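Local structure of TIGR00266 family protein (Pseudomonas aeruginosa, 1YOX) at residues Phe113-Ser118 / Glu144-Gln149; Ile130-Arg135 / Ile189-Gln194; Gly180-Phe185 / Val220-Leu225. The protein is of unknown function but belongs to the AIM24 mitochondrial biogenesis family of the cupin clan and is found here as an assembly of three chains. One frame throughout, in Å; residues are numbered along the deposited sequence.

Contact 1: residues Phe113-Ser118 / Glu144-Gln149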
ATOM      1  N   PHE C 113     -18.770 -16.457  -1.468  1.00 43.93           N
ATOM      2  CA  PHE C 113     -18.872 -15.462  -2.514  1.00 43.54           C
ATOM      3  C   PHE C 113     -17.745 -14.454  -2.380  1.00 43.08           C
ATOM      4  O   PHE C 113     -17.431 -13.973  -1.276  1.00 43.23           O
ATOM      5  CB  PHE C 113     -20.229 -14.773  -2.448  1.00 43.95           C
ATOM      6  CG  PHE C 113     -21.374 -15.704  -2.734  1.00 45.47           C
ATOM      7  CD1 PHE C 113     -22.007 -16.391  -1.695  1.00 46.32           C
ATOM      8  CD2 PHE C 113     -21.784 -15.942  -4.048  1.00 46.05           C
ATOM      9  CE1 PHE C 113     -23.068 -17.296  -1.969  1.00 47.40           C
ATOM     10  CE2 PHE C 113     -22.845 -16.832  -4.325  1.00 46.60           C
ATOM     11  CZ  PHE C 113     -23.484 -17.499  -3.285  1.00 44.25           C
ATOM     12  N   CYS C 114     -17.147 -14.116  -3.513  1.00 42.45           N
ATOM     13  CA  CYS C 114     -15.893 -13.407  -3.477  1.00 41.36           C
ATOM     14  C   CYS C 114     -15.797 -12.417  -4.602  1.00 39.56           C
ATOM     15  O   CYS C 114     -15.978 -12.804  -5.738  1.00 38.52           O
ATOM     16  CB  CYS C 114     -14.769 -14.432  -3.645  1.00 41.81           C
ATOM     17  SG  CYS C 114     -13.259 -13.781  -3.133  1.00 45.37           S
ATOM     18  N   GLN C 115     -15.494 -11.150  -4.304  1.00 39.05           N
ATOM     19  CA  GLN C 115     -15.156 -10.205  -5.378  1.00 38.64           C
ATOM     20  C   GLN C 115     -13.936 -10.728  -6.132  1.00 38.21           C
ATOM     21  O   GLN C 115     -12.984 -11.183  -5.533  1.00 38.40           O
ATOM     22  CB  GLN C 115     -14.921  -8.779  -4.870  1.00 38.33           C
ATOM     23  CG  GLN C 115     -14.983  -7.758  -6.037  1.00 39.07           C
ATOM     24  CD  GLN C 115     -14.471  -6.371  -5.713  1.00 39.88           C
ATOM     25  OE1 GLN C 115     -14.539  -5.920  -4.554  1.00 41.23           O
ATOM     26  NE2 GLN C 115     -13.992  -5.651  -6.755  1.00 38.32           N
ATOM     27  N   LYS C 116     -13.967 -10.695  -7.451  1.00 38.73           N
ATOM     28  CA  LYS C 116     -12.919 -11.362  -8.220  1.00 39.31           C
ATOM     29  C   LYS C 116     -11.508 -10.844  -7.898  1.00 38.32           C
ATOM     30  O   LYS C 116     -10.558 -11.635  -7.802  1.00 39.14           O
ATOM     31  CB  LYS C 116     -13.226 -11.353  -9.721  1.00 38.85           C
ATOM     32  CG  LYS C 116     -12.089 -11.887 -10.603  1.00 40.43           C
ATOM     33  CD  LYS C 116     -12.384 -11.680 -12.091  1.00 41.42           C
ATOM     34  CE  LYS C 116     -11.101 -11.544 -12.885  1.00 47.97           C
ATOM     35  NZ  LYS C 116     -10.181 -10.443 -12.295  1.00 52.22           N
ATOM     36  N   ASP C 117     -11.384  -9.540  -7.698  1.00 37.55           N
ATOM     37  CA  ASP C 117     -10.093  -8.899  -7.398  1.00 37.40           C
ATOM     38  C   ASP C 117      -9.575  -9.411  -6.068  1.00 36.99           C
ATOM     39  O   ASP C 117      -8.393  -9.343  -5.807  1.00 36.47           O
ATOM     40  CB  ASP C 117     -10.239  -7.366  -7.281  1.00 37.06           C
ATOM     41  CG  ASP C 117     -10.201  -6.668  -8.623  1.00 39.18           C
ATOM     42  OD1 ASP C 117      -9.470  -7.167  -9.500  1.00 40.78           O
ATOM     43  OD2 ASP C 117     -10.883  -5.615  -8.800  1.00 39.73           O
ATOM     44  N   SER C 118     -10.499  -9.853  -5.218  1.00 36.24           N
ATOM     45  CA  SER C 118     -10.175 -10.346  -3.917  1.00 36.55           C
ATOM     46  C   SER C 118      -9.751 -11.815  -3.874  1.00 36.94           C
ATOM     47  O   SER C 118      -9.063 -12.214  -2.947  1.00 37.75           O
ATOM     48  CB  SER C 118     -11.334 -10.098  -2.971  1.00 36.33           C
ATOM     49  OG  SER C 118     -11.211  -8.835  -2.352  1.00 37.49           O
ATOM     50  N   GLU C 144     -13.748  -3.551 -16.683  1.00 52.42           N
ATOM     51  CA  GLU C 144     -13.981  -4.974 -16.536  1.00 53.06           C
ATOM     52  C   GLU C 144     -15.420  -5.245 -16.064  1.00 51.65           C
ATOM     53  O   GLU C 144     -16.117  -6.105 -16.625  1.00 52.02           O
ATOM     54  CB  GLU C 144     -12.924  -5.522 -15.549  1.00 53.34           C
ATOM     55  CG  GLU C 144     -11.540  -4.798 -15.735  1.00 55.55           C
ATOM     56  CD  GLU C 144     -10.509  -5.019 -14.600  1.00 55.77           C
ATOM     57  OE1 GLU C 144      -9.369  -5.423 -14.942  1.00 57.51           O
ATOM     58  OE2 GLU C 144     -10.819  -4.762 -13.397  1.00 58.96           O
ATOM     59  N   GLY C 145     -15.874  -4.469 -15.075  1.00 49.87           N
ATOM     60  CA  GLY C 145     -17.178  -4.680 -14.438  1.00 47.23           C
ATOM     61  C   GLY C 145     -16.985  -5.159 -13.012  1.00 45.91           C
ATOM     62  O   GLY C 145     -15.879  -5.491 -12.600  1.00 44.96           O
ATOM     63  N   PHE C 146     -18.071  -5.198 -12.257  1.00 45.30           N
ATOM     64  CA  PHE C 146     -18.071  -5.742 -10.905  1.00 44.38           C
ATOM     65  C   PHE C 146     -18.430  -7.227 -10.997  1.00 44.31           C
ATOM     66  O   PHE C 146     -19.498  -7.592 -11.496  1.00 43.34           O
ATOM     67  CB  PHE C 146     -19.043  -4.975  -9.993  1.00 44.19           C
ATOM     68  CG  PHE C 146     -19.066  -5.482  -8.576  1.00 44.89           C
ATOM     69  CD1 PHE C 146     -18.025  -5.185  -7.701  1.00 44.60           C
ATOM     70  CD2 PHE C 146     -20.115  -6.296  -8.122  1.00 45.21           C
ATOM     71  CE1 PHE C 146     -18.030  -5.677  -6.385  1.00 46.46           C
ATOM     72  CE2 PHE C 146     -20.125  -6.800  -6.809  1.00 44.39           C
ATOM     73  CZ  PHE C 146     -19.081  -6.484  -5.937  1.00 45.02           C
ATOM     74  N   ILE C 147     -17.512  -8.073 -10.521  1.00 44.38           N
ATOM     75  CA  ILE C 147     -17.631  -9.529 -10.649  1.00 44.46           C
ATOM     76  C   ILE C 147     -17.562 -10.228  -9.273  1.00 44.39           C
ATOM     77  O   ILE C 147     -16.597 -10.050  -8.511  1.00 43.88           O
ATOM     78  CB  ILE C 147     -16.566 -10.069 -11.633  1.00 44.70           C
ATOM     79  CG1 ILE C 147     -16.679  -9.325 -12.981  1.00 44.59           C
ATOM     80  CG2 ILE C 147     -16.663 -11.602 -11.780  1.00 44.63           C
ATOM     81  CD1 ILE C 147     -15.440  -9.424 -13.908  1.00 44.75           C
ATOM     82  N   LEU C 148     -18.631 -10.955  -8.947  1.00 44.25           N
ATOM     83  CA  LEU C 148     -18.663 -11.852  -7.788  1.00 44.46           C
ATOM     84  C   LEU C 148     -18.501 -13.282  -8.229  1.00 44.38           C
ATOM     85  O   LEU C 148     -19.262 -13.758  -9.053  1.00 44.05           O
ATOM     86  CB  LEU C 148     -19.969 -11.757  -7.023  1.00 44.51           C
ATOM     87  CG  LEU C 148     -20.043 -10.782  -5.879  1.00 45.76           C
ATOM     88  CD1 LEU C 148     -21.417 -10.930  -5.236  1.00 48.26           C
ATOM     89  CD2 LEU C 148     -18.943 -11.045  -4.871  1.00 46.41           C
ATOM     90  N   GLN C 149     -17.487 -13.944  -7.680  1.00 44.36           N
ATOM     91  CA  GLN C 149     -17.257 -15.352  -7.910  1.00 44.81           C
ATOM     92  C   GLN C 149     -17.911 -16.220  -6.826  1.00 44.32           C
ATOM     93  O   GLN C 149     -18.171 -15.739  -5.721  1.00 44.07           O
ATOM     94  CB  GLN C 149     -15.759 -15.615  -7.970  1.00 44.92           C
ATOM     95  CG  GLN C 149     -15.125 -14.963  -9.167  1.00 45.88           C
ATOM     96  CD  GLN C 149     -13.675 -15.250  -9.246  1.00 48.30           C
ATOM     97  OE1 GLN C 149     -12.913 -14.989  -8.292  1.00 51.16           O
ATOM     98  NE2 GLN C 149     -13.257 -15.805 -10.373  1.00 47.38           N
TER
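Leu148 lays its CD2 methyl on the peptide that joins Cys114 to Gln115, with Leu148 CD2 3.4 Å from Cys114 C. The branch packs on backbone here. Its first torsion, -92°, lies off the staggered position and swings the end of the side chain toward the opposite strand. Gln115 meets Phe146 close by. With CG opposite the backbone N and the chain extended beyond it, Gln115 reaches the ring near CE1, with Gln115 CG 3.7 Å from Phe146 CE1 and the amide carbon equally close. The two side chains cross at about a right angle, and the amide plane is inclined by 46° to the ring.

Strands 113-115 and 146-149 are antiparallel neighbours in a six-stranded sheet, consistent with the cupin clan. Cys114 and Gln149 form a hydrogen-bonded pair: Cys114 N is 2.9 Å from Gln149 O, and Gln149 N is 2.7 Å from Cys114 O. Gln115 and Leu148 form the adjoining non-hydrogen-bonded pair. Just past the strand, Lys116 N gives a third bond to Ile147 O at 2.9 Å. Ser118 N then bonds back to Gln115 O in the turn.

Gln149 stands on the other face of the sheet from Leu148. Its CG sits beside the backbone N (chi1 -66°), and the extended chain slants across the base of Lys116. Gln149 OE1 comes 3.6 Å from Lys116 CA. This oxygen is buried and has no hydrogen-bond partner in the model. Lys116 CB also touches Ile147 CG2 at 4.0 Å, while the rest of the lysine leads away and bends at its last torsion. Asp117 OD2 and Glu144 OE2 lie 4.7 Å apart. Both carboxylates form salt bridges with Arg233 of the second subunit, which probably offsets their like charges.

Contact 2: residues Ile130-Arg135 / Ile189-Gln194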
ATOM      1  N   ILE C 130     -18.774 -17.949 -11.462  1.00 53.60           N
ATOM      2  CA  ILE C 130     -19.291 -16.587 -11.392  1.00 54.68           C
ATOM      3  C   ILE C 130     -20.703 -16.585 -10.806  1.00 55.26           C
ATOM      4  O   ILE C 130     -21.605 -17.258 -11.312  1.00 55.88           O
ATOM      5  CB  ILE C 130     -19.348 -15.938 -12.783  1.00 54.75           C
ATOM      6  CG1 ILE C 130     -17.961 -15.798 -13.370  1.00 55.35           C
ATOM      7  CG2 ILE C 130     -20.018 -14.561 -12.727  1.00 55.54           C
ATOM      8  CD1 ILE C 130     -17.993 -15.567 -14.860  1.00 58.75           C
ATOM      9  N   ALA C 131     -20.893 -15.803  -9.754  1.00 56.00           N
ATOM     10  CA  ALA C 131     -22.187 -15.637  -9.135  1.00 56.72           C
ATOM     11  C   ALA C 131     -22.906 -14.354  -9.605  1.00 57.55           C
ATOM     12  O   ALA C 131     -24.100 -14.152  -9.317  1.00 58.00           O
ATOM     13  CB  ALA C 131     -22.008 -15.620  -7.650  1.00 56.84           C
ATOM     14  N   PHE C 132     -22.181 -13.493 -10.320  1.00 58.00           N
ATOM     15  CA  PHE C 132     -22.644 -12.129 -10.623  1.00 58.39           C
ATOM     16  C   PHE C 132     -21.611 -11.389 -11.471  1.00 58.05           C
ATOM     17  O   PHE C 132     -20.445 -11.353 -11.113  1.00 58.24           O
ATOM     18  CB  PHE C 132     -22.887 -11.358  -9.305  1.00 58.82           C
ATOM     19  CG  PHE C 132     -23.576 -10.023  -9.484  1.00 59.31           C
ATOM     20  CD1 PHE C 132     -24.929  -9.957  -9.843  1.00 60.32           C
ATOM     21  CD2 PHE C 132     -22.880  -8.842  -9.290  1.00 60.06           C
ATOM     22  CE1 PHE C 132     -25.577  -8.739 -10.015  1.00 59.41           C
ATOM     23  CE2 PHE C 132     -23.525  -7.603  -9.456  1.00 61.17           C
ATOM     24  CZ  PHE C 132     -24.877  -7.557  -9.817  1.00 59.42           C
ATOM     25  N   THR C 133     -22.038 -10.829 -12.597  1.00 58.09           N
ATOM     26  CA  THR C 133     -21.207  -9.915 -13.396  1.00 58.21           C
ATOM     27  C   THR C 133     -22.047  -8.728 -13.865  1.00 58.56           C
ATOM     28  O   THR C 133     -23.144  -8.901 -14.397  1.00 58.68           O
ATOM     29  CB  THR C 133     -20.560 -10.588 -14.636  1.00 58.12           C
ATOM     30  OG1 THR C 133     -21.320 -11.737 -15.025  1.00 58.67           O
ATOM     31  CG2 THR C 133     -19.159 -11.023 -14.346  1.00 58.90           C
ATOM     32  N   LYS C 134     -21.525  -7.523 -13.681  1.00 58.70           N
ATOM     33  CA  LYS C 134     -22.293  -6.331 -13.963  1.00 59.13           C
ATOM     34  C   LYS C 134     -21.363  -5.139 -14.169  1.00 58.87           C
ATOM     35  O   LYS C 134     -20.631  -4.736 -13.249  1.00 58.16           O
ATOM     36  CB  LYS C 134     -23.262  -6.066 -12.811  1.00 59.32           C
ATOM     37  CG  LYS C 134     -24.669  -5.674 -13.239  1.00 61.72           C
ATOM     38  CD  LYS C 134     -25.407  -5.007 -12.074  1.00 64.43           C
ATOM     39  CE  LYS C 134     -26.909  -4.924 -12.316  1.00 66.30           C
ATOM     40  NZ  LYS C 134     -27.631  -4.720 -11.019  1.00 67.82           N
ATOM     41  N   ARG C 135     -21.406  -4.575 -15.376  1.00 58.65           N
ATOM     42  CA  ARG C 135     -20.588  -3.415 -15.705  1.00 58.50           C
ATOM     43  C   ARG C 135     -20.726  -2.252 -14.703  1.00 57.28           C
ATOM     44  O   ARG C 135     -19.896  -2.165 -13.804  1.00 58.16           O
ATOM     45  CB  ARG C 135     -20.755  -2.976 -17.156  1.00 59.31           C
ATOM     46  CG  ARG C 135     -20.773  -4.119 -18.163  1.00 63.09           C
ATOM     47  CD  ARG C 135     -22.224  -4.524 -18.463  1.00 66.84           C
ATOM     48  NE  ARG C 135     -22.478  -4.709 -19.895  1.00 70.66           N
ATOM     49  CZ  ARG C 135     -22.545  -3.725 -20.798  1.00 71.81           C
ATOM     50  NH1 ARG C 135     -22.346  -2.456 -20.443  1.00 71.54           N
ATOM     51  NH2 ARG C 135     -22.798  -4.015 -22.075  1.00 72.35           N
ATOM     52  N   ILE C 189     -27.112 -14.090   2.944  1.00 56.15           N
ATOM     53  CA  ILE C 189     -26.959 -12.659   2.770  1.00 55.73           C
ATOM     54  C   ILE C 189     -27.412 -12.315   1.367  1.00 55.61           C
ATOM     55  O   ILE C 189     -26.938 -12.911   0.383  1.00 55.18           O
ATOM     56  CB  ILE C 189     -25.487 -12.243   2.931  1.00 55.98           C
ATOM     57  CG1 ILE C 189     -24.996 -12.536   4.347  1.00 55.82           C
ATOM     58  CG2 ILE C 189     -25.286 -10.781   2.543  1.00 55.28           C
ATOM     59  CD1 ILE C 189     -25.725 -11.768   5.414  1.00 57.31           C
ATOM     60  N   ASP C 190     -28.342 -11.368   1.288  1.00 55.44           N
ATOM     61  CA  ASP C 190     -28.844 -10.852   0.014  1.00 55.84           C
ATOM     62  C   ASP C 190     -28.118  -9.544  -0.321  1.00 55.34           C
ATOM     63  O   ASP C 190     -27.816  -8.740   0.568  1.00 54.99           O
ATOM     64  CB  ASP C 190     -30.345 -10.595   0.121  1.00 56.06           C
ATOM     65  CG  ASP C 190     -31.035 -10.543  -1.228  1.00 59.10           C
ATOM     66  OD1 ASP C 190     -31.216  -9.412  -1.789  1.00 59.23           O
ATOM     67  OD2 ASP C 190     -31.408 -11.652  -1.711  1.00 61.21           O
ATOM     68  N   TYR C 191     -27.857  -9.336  -1.603  1.00 55.05           N
ATOM     69  CA  TYR C 191     -27.101  -8.184  -2.070  1.00 55.07           C
ATOM     70  C   TYR C 191     -27.745  -7.624  -3.328  1.00 55.52           C
ATOM     71  O   TYR C 191     -28.270  -8.365  -4.164  1.00 55.39           O
ATOM     72  CB  TYR C 191     -25.631  -8.568  -2.366  1.00 54.30           C
ATOM     73  CG  TYR C 191     -25.489  -9.615  -3.463  1.00 54.14           C
ATOM     74  CD1 TYR C 191     -25.184  -9.243  -4.777  1.00 52.95           C
ATOM     75  CD2 TYR C 191     -25.716 -10.973  -3.194  1.00 52.78           C
ATOM     76  CE1 TYR C 191     -25.093 -10.202  -5.795  1.00 52.70           C
ATOM     77  CE2 TYR C 191     -25.623 -11.937  -4.198  1.00 52.17           C
ATOM     78  CZ  TYR C 191     -25.315 -11.547  -5.495  1.00 53.67           C
ATOM     79  OH  TYR C 191     -25.220 -12.510  -6.493  1.00 55.05           O
ATOM     80  N   ASP C 192     -27.705  -6.308  -3.467  1.00 56.32           N
ATOM     81  CA  ASP C 192     -27.905  -5.714  -4.779  1.00 56.89           C
ATOM     82  C   ASP C 192     -27.296  -4.328  -4.832  1.00 57.00           C
ATOM     83  O   ASP C 192     -27.172  -3.644  -3.811  1.00 56.69           O
ATOM     84  CB  ASP C 192     -29.377  -5.725  -5.218  1.00 57.34           C
ATOM     85  CG  ASP C 192     -30.198  -4.658  -4.545  1.00 58.61           C
ATOM     86  OD1 ASP C 192     -30.646  -3.727  -5.266  1.00 60.26           O
ATOM     87  OD2 ASP C 192     -30.375  -4.748  -3.303  1.00 58.60           O
ATOM     88  N   VAL C 193     -26.910  -3.955  -6.046  1.00 57.52           N
ATOM     89  CA  VAL C 193     -26.119  -2.780  -6.323  1.00 58.37           C
ATOM     90  C   VAL C 193     -27.023  -1.716  -6.920  1.00 59.24           C
ATOM     91  O   VAL C 193     -27.764  -1.975  -7.863  1.00 59.66           O
ATOM     92  CB  VAL C 193     -24.993  -3.111  -7.337  1.00 58.51           C
ATOM     93  CG1 VAL C 193     -24.156  -1.873  -7.657  1.00 59.09           C
ATOM     94  CG2 VAL C 193     -24.108  -4.247  -6.818  1.00 57.84           C
ATOM     95  N   GLN C 194     -26.965  -0.519  -6.355  1.00 59.83           N
ATOM     96  CA  GLN C 194     -27.690   0.617  -6.887  1.00 59.98           C
ATOM     97  C   GLN C 194     -26.750   1.789  -7.109  1.00 59.83           C
ATOM     98  O   GLN C 194     -25.773   1.962  -6.387  1.00 59.70           O
ATOM     99  CB  GLN C 194     -28.808   1.032  -5.922  1.00 59.94           C
ATOM    100  CG  GLN C 194     -29.975   0.045  -5.846  1.00 61.33           C
ATOM    101  CD  GLN C 194     -30.514  -0.343  -7.219  1.00 62.29           C
ATOM    102  OE1 GLN C 194     -30.974   0.511  -7.980  1.00 61.98           O
ATOM    103  NE2 GLN C 194     -30.468  -1.637  -7.535  1.00 62.04           N
TER
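Tyr191 turns an edge of its ring onto one face of Phe132. The pair is T-shaped, with the Phe132 and Tyr191 ring centroids 5.6 Å apart and the planes at 86°. Tyr191 CE1 does the touching. It lies above the phenylalanine ring toward its rim, 4.0 Å from Phe132 CG. The hydroxyl continues past the ring, and Tyr191 OH is 3.8 Å from Phe132 CB. The two side chains thus run past each other in opposite directions. Tyr191 CG sits between the backbone N and the carbonyl carbon (chi1 62°), a setting that presents the CE1 edge to Phe132.

Val193 adds a lighter contact, its CG2 standing 4.3 Å from Phe132 CE2. The extended Lys134 chain brings NZ to 4.2 Å from Val193 O, too far for a bond. Within segment 189-194, Gln194 NE2 donates to Asp192 OD1 at 3.1 Å. The oxygen is met nearly along its C-O axis, and this ties two side chains of the strand together.

The backbones of 132-134 and 189-194 run nearly parallel, 10.4 Å apart at the closest approach of their axes. They belong to facing sheets joined by side chains. Strand 127-134 is an outermost strand of the six-stranded sheet within this chain. Ala131 and Phe132 form a classic beta bulge there, both facing Leu148 of strand 146-152. Phe132 also packs on Phe146. On the other side, strand 189-195 is an outermost strand of a three-stranded sheet. Tyr191 spans the gap, touching Leu148 and the Phe185 ring as well as Leu214 of the neighbouring strand 210-216.

Contact 3: residues Gly180-Phe185 / Val220-Leu225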
ATOM      1  N   GLY C 180     -17.184  -1.349  -4.174  1.00 38.92           N
ATOM      2  CA  GLY C 180     -15.896  -2.040  -4.259  1.00 37.57           C
ATOM      3  C   GLY C 180     -15.372  -2.588  -2.939  1.00 36.97           C
ATOM      4  O   GLY C 180     -14.525  -3.474  -2.947  1.00 36.17           O
ATOM      5  N   CYS C 181     -15.871  -2.050  -1.821  1.00 36.26           N
ATOM      6  CA  CYS C 181     -15.486  -2.459  -0.471  1.00 36.92           C
ATOM      7  C   CYS C 181     -15.920  -3.863  -0.045  1.00 37.16           C
ATOM      8  O   CYS C 181     -15.480  -4.356   0.992  1.00 38.68           O
ATOM      9  CB  CYS C 181     -15.977  -1.437   0.563  1.00 36.10           C
ATOM     10  SG  CYS C 181     -15.048   0.075   0.526  1.00 37.05           S
ATOM     11  N   LEU C 182     -16.761  -4.515  -0.829  1.00 37.53           N
ATOM     12  CA  LEU C 182     -17.140  -5.893  -0.527  1.00 37.90           C
ATOM     13  C   LEU C 182     -16.094  -6.930  -0.952  1.00 38.13           C
ATOM     14  O   LEU C 182     -15.904  -7.172  -2.132  1.00 38.74           O
ATOM     15  CB  LEU C 182     -18.495  -6.224  -1.163  1.00 37.94           C
ATOM     16  CG  LEU C 182     -19.260  -7.497  -0.735  1.00 37.79           C
ATOM     17  CD1 LEU C 182     -19.442  -7.566   0.742  1.00 35.17           C
ATOM     18  CD2 LEU C 182     -20.629  -7.577  -1.444  1.00 37.52           C
ATOM     19  N   VAL C 183     -15.446  -7.549   0.014  1.00 38.43           N
ATOM     20  CA  VAL C 183     -14.531  -8.647  -0.249  1.00 40.02           C
ATOM     21  C   VAL C 183     -15.243  -9.969  -0.524  1.00 40.93           C
ATOM     22  O   VAL C 183     -15.166 -10.509  -1.640  1.00 40.85           O
ATOM     23  CB  VAL C 183     -13.527  -8.841   0.923  1.00 39.60           C
ATOM     24  CG1 VAL C 183     -12.525  -9.970   0.607  1.00 40.71           C
ATOM     25  CG2 VAL C 183     -12.797  -7.557   1.188  1.00 39.65           C
ATOM     26  N   ALA C 184     -15.906 -10.486   0.517  1.00 42.12           N
ATOM     27  CA  ALA C 184     -16.501 -11.827   0.539  1.00 43.22           C
ATOM     28  C   ALA C 184     -17.742 -11.854   1.445  1.00 43.90           C
ATOM     29  O   ALA C 184     -17.882 -11.010   2.348  1.00 43.15           O
ATOM     30  CB  ALA C 184     -15.464 -12.857   1.037  1.00 42.75           C
ATOM     31  N   PHE C 185     -18.628 -12.824   1.194  1.00 45.03           N
ATOM     32  CA  PHE C 185     -19.768 -13.120   2.083  1.00 46.42           C
ATOM     33  C   PHE C 185     -20.288 -14.557   1.930  1.00 47.87           C
ATOM     34  O   PHE C 185     -20.177 -15.183   0.864  1.00 47.59           O
ATOM     35  CB  PHE C 185     -20.920 -12.114   1.906  1.00 46.10           C
ATOM     36  CG  PHE C 185     -21.492 -12.068   0.508  1.00 45.84           C
ATOM     37  CD1 PHE C 185     -22.589 -12.848   0.161  1.00 44.76           C
ATOM     38  CD2 PHE C 185     -20.946 -11.232  -0.451  1.00 45.91           C
ATOM     39  CE1 PHE C 185     -23.128 -12.809  -1.121  1.00 45.52           C
ATOM     40  CE2 PHE C 185     -21.470 -11.192  -1.734  1.00 47.16           C
ATOM     41  CZ  PHE C 185     -22.571 -11.987  -2.069  1.00 46.02           C
ATOM     42  N   VAL C 220     -19.887 -11.103   6.678  1.00 45.98           N
ATOM     43  CA  VAL C 220     -19.417 -10.274   5.595  1.00 44.83           C
ATOM     44  C   VAL C 220     -17.967  -9.950   5.826  1.00 43.97           C
ATOM     45  O   VAL C 220     -17.547  -9.649   6.964  1.00 42.92           O
ATOM     46  CB  VAL C 220     -20.172  -8.919   5.488  1.00 45.31           C
ATOM     47  CG1 VAL C 220     -19.771  -8.220   4.198  1.00 44.92           C
ATOM     48  CG2 VAL C 220     -21.676  -9.113   5.516  1.00 44.97           C
ATOM     49  N   TRP C 221     -17.212  -9.963   4.725  1.00 43.22           N
ATOM     50  CA  TRP C 221     -15.825  -9.490   4.731  1.00 42.06           C
ATOM     51  C   TRP C 221     -15.678  -8.227   3.872  1.00 40.49           C
ATOM     52  O   TRP C 221     -15.967  -8.234   2.678  1.00 38.87           O
ATOM     53  CB  TRP C 221     -14.893 -10.614   4.298  1.00 43.85           C
ATOM     54  CG  TRP C 221     -15.387 -11.981   4.759  1.00 45.69           C
ATOM     55  CD1 TRP C 221     -16.589 -12.593   4.444  1.00 48.15           C
ATOM     56  CD2 TRP C 221     -14.704 -12.880   5.601  1.00 47.59           C
ATOM     57  NE1 TRP C 221     -16.686 -13.818   5.049  1.00 48.17           N
ATOM     58  CE2 TRP C 221     -15.538 -14.025   5.764  1.00 48.74           C
ATOM     59  CE3 TRP C 221     -13.472 -12.838   6.250  1.00 48.03           C
ATOM     60  CZ2 TRP C 221     -15.170 -15.108   6.547  1.00 48.25           C
ATOM     61  CZ3 TRP C 221     -13.097 -13.929   7.024  1.00 49.26           C
ATOM     62  CH2 TRP C 221     -13.942 -15.051   7.165  1.00 48.58           C
ATOM     63  N   LEU C 222     -15.241  -7.143   4.509  1.00 38.60           N
ATOM     64  CA  LEU C 222     -15.130  -5.855   3.850  1.00 37.45           C
ATOM     65  C   LEU C 222     -13.687  -5.350   3.866  1.00 36.11           C
ATOM     66  O   LEU C 222     -12.897  -5.767   4.692  1.00 34.81           O
ATOM     67  CB  LEU C 222     -16.049  -4.829   4.528  1.00 38.03           C
ATOM     68  CG  LEU C 222     -17.549  -5.148   4.594  1.00 38.69           C
ATOM     69  CD1 LEU C 222     -18.265  -4.161   5.498  1.00 39.56           C
ATOM     70  CD2 LEU C 222     -18.165  -5.180   3.208  1.00 37.37           C
ATOM     71  N   GLN C 223     -13.358  -4.448   2.942  1.00 34.39           N
ATOM     72  CA  GLN C 223     -11.999  -3.951   2.816  1.00 33.00           C
ATOM     73  C   GLN C 223     -12.050  -2.443   2.800  1.00 33.63           C
ATOM     74  O   GLN C 223     -12.935  -1.858   2.145  1.00 33.52           O
ATOM     75  CB  GLN C 223     -11.346  -4.502   1.537  1.00 33.06           C
ATOM     76  CG  GLN C 223     -11.886  -3.961   0.191  1.00 31.29           C
ATOM     77  CD  GLN C 223     -11.555  -4.860  -0.988  1.00 32.53           C
ATOM     78  OE1 GLN C 223     -12.448  -5.300  -1.725  1.00 35.46           O
ATOM     79  NE2 GLN C 223     -10.289  -5.192  -1.140  1.00 27.34           N
ATOM     80  N   SER C 224     -11.126  -1.808   3.528  1.00 33.35           N
ATOM     81  CA  SER C 224     -11.071  -0.358   3.593  1.00 33.49           C
ATOM     82  C   SER C 224     -10.518   0.322   2.334  1.00 34.00           C
ATOM     83  O   SER C 224     -10.841   1.477   2.071  1.00 35.07           O
ATOM     84  CB  SER C 224     -10.238   0.089   4.796  1.00 33.49           C
ATOM     85  OG  SER C 224      -8.881  -0.295   4.659  1.00 33.48           O
ATOM     86  N   LEU C 225      -9.648  -0.361   1.581  1.00 33.56           N
ATOM     87  CA  LEU C 225      -9.013   0.255   0.420  1.00 32.61           C
ATOM     88  C   LEU C 225      -9.050  -0.694  -0.760  1.00 32.53           C
ATOM     89  O   LEU C 225      -8.032  -1.275  -1.134  1.00 31.18           O
ATOM     90  CB  LEU C 225      -7.587   0.745   0.708  1.00 33.39           C
ATOM     91  CG  LEU C 225      -6.815   1.376  -0.481  1.00 32.73           C
ATOM     92  CD1 LEU C 225      -7.491   2.594  -1.062  1.00 29.56           C
ATOM     93  CD2 LEU C 225      -5.398   1.694  -0.079  1.00 32.71           C
TER
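Leu182 CD1 makes the apolar centre, touching Val220 CG1 at 3.5 Å and Leu222 CD2 at 3.7 Å. Strands 182-185 and 220-223 are antiparallel neighbours in the six-stranded sheet and are marked by a classic beta bulge. Leu182, Val220 and Leu222 all point to one face of the sheet. Leu182 and Val220 also pack on Leu214 of strand 210-216.

The bulge places Val183 and Ala184 opposite Trp221. Both amides grip one oxygen: Trp221 O is 2.8 Å from Val183 N and 3.1 Å from Ala184 N. In return Trp221 N bonds to Ala184 O at 2.7 Å. The indole is turned to chi1 -34°, away from a staggered position. That puts its CD1 edge beside Ala184. Trp221 CD1 is 2.9 Å from Ala184 O, which lies in the ring plane at this edge.

Toward the polar end, Gln223 runs its chain obliquely across Val183, and Gln223 CB comes 3.4 Å from Val183 CG2. Beyond it Ser224 O bonds to Asn38 of the third subunit. Where the strand pairing ends, Gln223 N donates to Cys181 O at 2.9 Å, in the carbonyl plane.

Overall arrangement
From the N terminus, residues 113-118 open contact 1. Segment 130-135 follows before contact 1 closes at 144-149, where the returning strand sits between the two earlier ones. Contact 2 therefore crosses contact 1. Contact 3 opens at 180-185, after contact 1 is complete. Contact 2 closes next, at 189-194, and contact 3 closes last, at 220-225, so these two cross as well. Contacts 1 and 3 are in series along the chain and share one sheet: Gln115 N meets Val183 O, and Phe113 O meets Phe185 N. Contact 2 instead ties that sheet to the three-stranded one, joining strands 127-134 and 189-195.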